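Local structure of lytic polysaccharide monooxygenase (Neurospora crassa, 4QI8) at residues V70-P75 / Q155-C160; Y103-T108 / W115-K120. The protein is a secreted, copper-dependent monooxygenase that probably degrades cellulose by oxidising its beta-1,4-glycosidic bonds. All blocks are in the same frame, centred on the assembly; numbering follows the deposited sequence.

Interaction 1. Residues V70-P75 / Q155-C160; sequences VYHPGP and QFYISC. With CU (copper (II) ion), chain C.
His72 and Tyr157 meet at the copper ion, one from each segment. His72 NE2 binds the metal at 2.0 Å. Tyr157 OH reaches the copper at 2.6 Å, a long metal bond. Water 1 lies 2.5 Å from the copper, on the side opposite the Tyr157 OH. Water 2 binds the copper at a shorter 2.0 Å. Water 1 is also hydrogen-bonded to the hydroxyl of Tyr71. His1 completes the site from the N-terminus. This is the histidine brace of the AA9 family, in which the N-terminal histidine and a second histidine grip the copper while a tyrosine fills an axial position. The loop 70-75 brings His72 to it, and strand 155-166 of the beta-sandwich brings Tyr157.

No hydrogen bond joins the two segments directly; the one between side chains lies within the strand. Tyr157 OH donates to Gln155 OE1 at 2.7 Å. The hydroxyl comes from above the carbonyl plane, 39° out of it. With its proton turned to Gln155, the phenol oxygen still faces the metal. The Gln155 chain is fully extended beyond CG (chi2 -180°), which carries the amide to the copper site. Its OE1 sits 2.8 Å from water 2, consistent with its likely part in binding O2. An alanine in place of Gln155 would probably leave the Tyr157 hydroxyl proton without this acceptor and take away the oxygen lying over the His72 ring.

The remaining contacts are packing of flat groups. Gln155 OE1 lies over one face of the His72 ring, toward its rim, with the amide nearly perpendicular to that ring. Tyr71 CD1 lies over the opposite face, also toward the rim. The His72 and Tyr157 rings are near parallel, their planes at 21°, but slid apart, so they barely overlap. His146, also likely to bind O2, stacks on His72.

Interaction 2. Residues Y103-T108 / W115-K120; sequences YHEQPT and WSSNGK
This contact is a buried mix of carboxylate hydrogen bonding and a proline-tryptophan CH-pi contact. It lies where the chain leaves strand 99-104, beside the small two-stranded sheet 108-109 and 113-114. Residues 115-118 form a type I turn. Glu105 reaches this turn with an extended side chain, CG anti to the backbone N (chi1 -179°). Its OE2 accepts the Ser117 N-H at 3.1 Å, with an angle of 153° at the hydrogen. The donor meets OE2 from above the carboxylate plane. Water 3 donates to both Glu105 OE2 and Gln106 O, and accepts the Ser116 N-H. The hydroxyl of Ser117 adds weak contacts to the carboxylate, while Met76 N donates to Glu105 OE1.

Pro107 lies over one face of the Trp115 indole. Its CB stands 3.5 Å from the centroid of the six-membered ring, almost on the ring normal. Pro107 CD also packs on Trp115 CZ3, at 3.6 Å. Glu105 OE2 meets the edge of the same indole, near its plane. Two backbone N-H groups and a water donate to this buried carboxylate, with weaker help from a serine hydroxyl, which would probably stabilise its negative charge.

Both contacts are largely buried, and both reach the six-stranded sheet, interaction 1 through strand 155-166 and interaction 2 through strand 99-104. Their centres are about 10 Å apart. Interaction 1 is small in protein surface and is joined mainly through the copper, which both His72 and Tyr157 bind. Interaction 2 buries more, through a proline on an indole and a carboxylate at a turn, with its Ser117 side chain about 13 Å from the metal. The loops touch directly. Val70 O and Gly119 N are 2.7 Å apart, probably hydrogen-bonded, and Val70 N probably donates a second such bond to Lys120 O. Gly74 packs against Trp115. The two turns within 115-120 therefore back the loop that carries His72.

Interaction 1. Residues V70-P75 / Q155-C160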
# COMPACT_ATOMS: atom_id res chain seq x y z
N VAL A 70 13.58 -2.02 -3.09
CA VAL A 70 13.03 -3.10 -2.27
C VAL A 70 13.95 -4.32 -2.36
O VAL A 70 14.32 -4.74 -3.45
CB VAL A 70 11.62 -3.47 -2.76
CG1 VAL A 70 11.11 -4.72 -2.05
CG2 VAL A 70 10.67 -2.30 -2.55
N TYR A 71 14.29 -4.90 -1.21
CA TYR A 71 15.19 -6.06 -1.22
C TYR A 71 14.82 -7.16 -0.25
O TYR A 71 15.47 -8.19 -0.25
CB TYR A 71 16.63 -5.63 -0.99
CG TYR A 71 16.91 -4.99 0.34
CD1 TYR A 71 17.29 -5.75 1.44
CD2 TYR A 71 16.79 -3.62 0.50
CE1 TYR A 71 17.55 -5.15 2.66
CE2 TYR A 71 17.04 -3.02 1.70
CZ TYR A 71 17.42 -3.78 2.78
OH TYR A 71 17.69 -3.15 3.98
N HIS A 72 13.79 -6.98 0.57
CA HIS A 72 13.30 -8.11 1.36
C HIS A 72 12.29 -8.88 0.52
O HIS A 72 11.60 -8.28 -0.32
CB HIS A 72 12.65 -7.65 2.67
CG HIS A 72 13.56 -6.91 3.59
ND1 HIS A 72 14.74 -7.45 4.07
CD2 HIS A 72 13.44 -5.70 4.18
CE1 HIS A 72 15.30 -6.59 4.90
NE2 HIS A 72 14.54 -5.52 4.98
N PRO A 73 12.17 -10.19 0.75
CA PRO A 73 11.19 -10.99 0.00
C PRO A 73 9.78 -10.79 0.53
O PRO A 73 9.55 -10.80 1.74
CB PRO A 73 11.66 -12.42 0.26
CG PRO A 73 12.29 -12.36 1.62
CD PRO A 73 12.97 -11.02 1.67
N GLY A 74 8.83 -10.64 -0.38
CA GLY A 74 7.44 -10.55 -0.02
C GLY A 74 6.68 -9.65 -0.98
O GLY A 74 7.26 -9.11 -1.93
N PRO A 75 5.38 -9.49 -0.73
CA PRO A 75 4.51 -8.81 -1.69
C PRO A 75 4.39 -7.30 -1.51
O PRO A 75 4.29 -6.79 -0.39
CB PRO A 75 3.15 -9.43 -1.40
CG PRO A 75 3.20 -9.70 0.06
CD PRO A 75 4.59 -10.19 0.30
N GLN A 155 7.48 -7.63 8.36
CA GLN A 155 7.96 -6.24 8.33
C GLN A 155 7.19 -5.45 7.28
O GLN A 155 7.37 -5.64 6.08
CB GLN A 155 9.46 -6.22 8.00
CG GLN A 155 10.29 -6.95 9.04
CD GLN A 155 11.77 -6.95 8.76
OE1 GLN A 155 12.25 -6.43 7.74
NE2 GLN A 155 12.52 -7.55 9.68
N PHE A 156 6.34 -4.53 7.74
CA PHE A 156 5.53 -3.72 6.83
C PHE A 156 6.20 -2.36 6.58
O PHE A 156 6.47 -1.61 7.52
CB PHE A 156 4.12 -3.49 7.40
CG PHE A 156 3.30 -4.74 7.56
CD1 PHE A 156 3.46 -5.57 8.67
CD2 PHE A 156 2.33 -5.06 6.63
CE1 PHE A 156 2.68 -6.70 8.82
CE2 PHE A 156 1.55 -6.19 6.79
CZ PHE A 156 1.73 -7.01 7.88
N TYR A 157 6.43 -2.06 5.31
CA TYR A 157 7.02 -0.79 4.88
C TYR A 157 5.92 -0.05 4.12
O TYR A 157 5.46 -0.52 3.08
CB TYR A 157 8.25 -1.05 3.99
CG TYR A 157 9.33 -1.83 4.71
CD1 TYR A 157 10.30 -1.17 5.46
CD2 TYR A 157 9.38 -3.22 4.65
CE1 TYR A 157 11.29 -1.86 6.13
CE2 TYR A 157 10.38 -3.93 5.32
CZ TYR A 157 11.32 -3.24 6.06
OH TYR A 157 12.32 -3.90 6.74
N ILE A 158 5.47 1.08 4.66
CA ILE A 158 4.20 1.70 4.29
C ILE A 158 4.34 3.20 4.04
O ILE A 158 5.11 3.87 4.75
CB ILE A 158 3.17 1.49 5.43
CG1 ILE A 158 2.83 0.00 5.58
CG2 ILE A 158 1.89 2.31 5.22
CD1 ILE A 158 2.25 -0.35 6.94
N SER A 159 3.56 3.73 3.10
CA SER A 159 3.24 5.15 3.10
C SER A 159 1.91 5.36 2.39
O SER A 159 1.37 4.43 1.80
CB SER A 159 4.34 5.98 2.41
OG SER A 159 4.30 5.75 1.02
N CYS A 160 1.43 6.60 2.44
CA CYS A 160 0.20 6.98 1.76
C CYS A 160 0.34 8.29 0.99
O CYS A 160 0.80 9.29 1.53
CB CYS A 160 -0.94 7.18 2.75
SG CYS A 160 -1.45 5.66 3.56
CU CU C . 14.91 -4.00 6.25
O HOH W 1 17.37 -4.47 6.20
O HOH W 2 14.79 -5.36 7.78

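Interaction 2. Residues Y103-T108 / W115-K120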
# COMPACT_ATOMS: atom_id res chain seq x y z
N TYR A 103 -4.24 -3.85 -6.00
CA TYR A 103 -3.16 -4.69 -6.48
C TYR A 103 -2.61 -5.49 -5.31
O TYR A 103 -2.43 -4.95 -4.22
CB TYR A 103 -2.02 -3.85 -7.08
CG TYR A 103 -0.79 -4.66 -7.41
CD1 TYR A 103 0.23 -4.84 -6.48
CD2 TYR A 103 -0.64 -5.27 -8.65
CE1 TYR A 103 1.34 -5.60 -6.77
CE2 TYR A 103 0.47 -6.04 -8.96
CZ TYR A 103 1.47 -6.19 -8.02
OH TYR A 103 2.58 -6.95 -8.31
N HIS A 104 -2.30 -6.76 -5.56
CA HIS A 104 -1.39 -7.48 -4.69
C HIS A 104 -0.50 -8.41 -5.49
O HIS A 104 -0.88 -8.91 -6.55
CB HIS A 104 -2.09 -8.17 -3.50
CG HIS A 104 -3.04 -9.28 -3.84
ND1 HIS A 104 -3.97 -9.70 -2.93
CD2 HIS A 104 -3.18 -10.09 -4.93
CE1 HIS A 104 -4.66 -10.71 -3.43
NE2 HIS A 104 -4.21 -10.96 -4.65
N GLU A 105 0.70 -8.63 -4.97
CA GLU A 105 1.72 -9.40 -5.65
C GLU A 105 1.67 -10.87 -5.26
O GLU A 105 1.62 -11.21 -4.08
CB GLU A 105 3.09 -8.83 -5.27
CG GLU A 105 4.26 -9.53 -5.92
CD GLU A 105 5.60 -8.90 -5.55
OE1 GLU A 105 5.62 -7.78 -4.98
OE2 GLU A 105 6.64 -9.55 -5.84
N GLN A 106 1.68 -11.75 -6.26
CA GLN A 106 1.90 -13.17 -6.05
C GLN A 106 3.34 -13.52 -6.40
O GLN A 106 3.86 -13.05 -7.41
CB GLN A 106 0.96 -13.99 -6.93
CG GLN A 106 -0.42 -14.17 -6.34
CD GLN A 106 -0.44 -15.26 -5.28
OE1 GLN A 106 -0.27 -16.44 -5.60
NE2 GLN A 106 -0.65 -14.88 -4.03
N PRO A 107 3.98 -14.38 -5.59
CA PRO A 107 5.32 -14.85 -5.95
C PRO A 107 5.26 -15.88 -7.06
O PRO A 107 4.20 -16.43 -7.35
CB PRO A 107 5.79 -15.53 -4.66
CG PRO A 107 4.52 -16.07 -4.06
CD PRO A 107 3.45 -15.07 -4.41
N THR A 108 6.41 -16.13 -7.66
CA THR A 108 6.61 -17.28 -8.50
C THR A 108 7.01 -18.45 -7.60
O THR A 108 7.84 -18.30 -6.69
CB THR A 108 7.69 -16.99 -9.54
OG1 THR A 108 7.27 -15.91 -10.38
CG2 THR A 108 8.00 -18.22 -10.38
N TRP A 115 10.15 -13.09 -5.96
CA TRP A 115 9.25 -11.95 -5.94
C TRP A 115 9.71 -10.93 -6.96
O TRP A 115 10.86 -10.49 -6.93
CB TRP A 115 9.24 -11.33 -4.54
CG TRP A 115 8.90 -12.32 -3.45
CD1 TRP A 115 9.77 -13.13 -2.78
CD2 TRP A 115 7.59 -12.60 -2.90
NE1 TRP A 115 9.09 -13.90 -1.85
CE2 TRP A 115 7.75 -13.59 -1.91
CE3 TRP A 115 6.31 -12.11 -3.17
CZ2 TRP A 115 6.68 -14.10 -1.18
CZ3 TRP A 115 5.24 -12.62 -2.45
CH2 TRP A 115 5.43 -13.59 -1.45
N SER A 116 8.81 -10.54 -7.86
CA SER A 116 9.13 -9.53 -8.86
C SER A 116 9.45 -8.19 -8.23
O SER A 116 10.09 -7.36 -8.88
CB SER A 116 7.99 -9.37 -9.86
OG SER A 116 6.84 -8.86 -9.23
N SER A 117 9.04 -7.95 -6.99
CA SER A 117 9.36 -6.69 -6.34
C SER A 117 10.84 -6.60 -5.96
O SER A 117 11.34 -5.51 -5.68
CB SER A 117 8.47 -6.47 -5.11
OG SER A 117 8.57 -7.55 -4.22
N ASN A 118 11.55 -7.73 -5.97
CA ASN A 118 12.95 -7.74 -5.59
C ASN A 118 13.78 -6.88 -6.52
O ASN A 118 13.77 -7.08 -7.74
CB ASN A 118 13.51 -9.16 -5.64
CG ASN A 118 14.83 -9.29 -4.94
OD1 ASN A 118 15.17 -8.50 -4.05
ND2 ASN A 118 15.61 -10.30 -5.33
N GLY A 119 14.49 -5.93 -5.92
CA GLY A 119 15.39 -5.06 -6.66
C GLY A 119 14.70 -3.90 -7.35
O GLY A 119 15.36 -3.14 -8.06
N LYS A 120 13.40 -3.75 -7.15
CA LYS A 120 12.68 -2.65 -7.80
C LYS A 120 12.75 -1.37 -6.98
O LYS A 120 12.64 -1.38 -5.75
CB LYS A 120 11.22 -3.02 -8.05
CG LYS A 120 11.02 -4.22 -8.96
CD LYS A 120 11.56 -4.00 -10.36
CE LYS A 120 11.09 -5.09 -11.31
NZ LYS A 120 11.63 -6.44 -10.99
O HOH W 3 6.25 -11.76 -7.36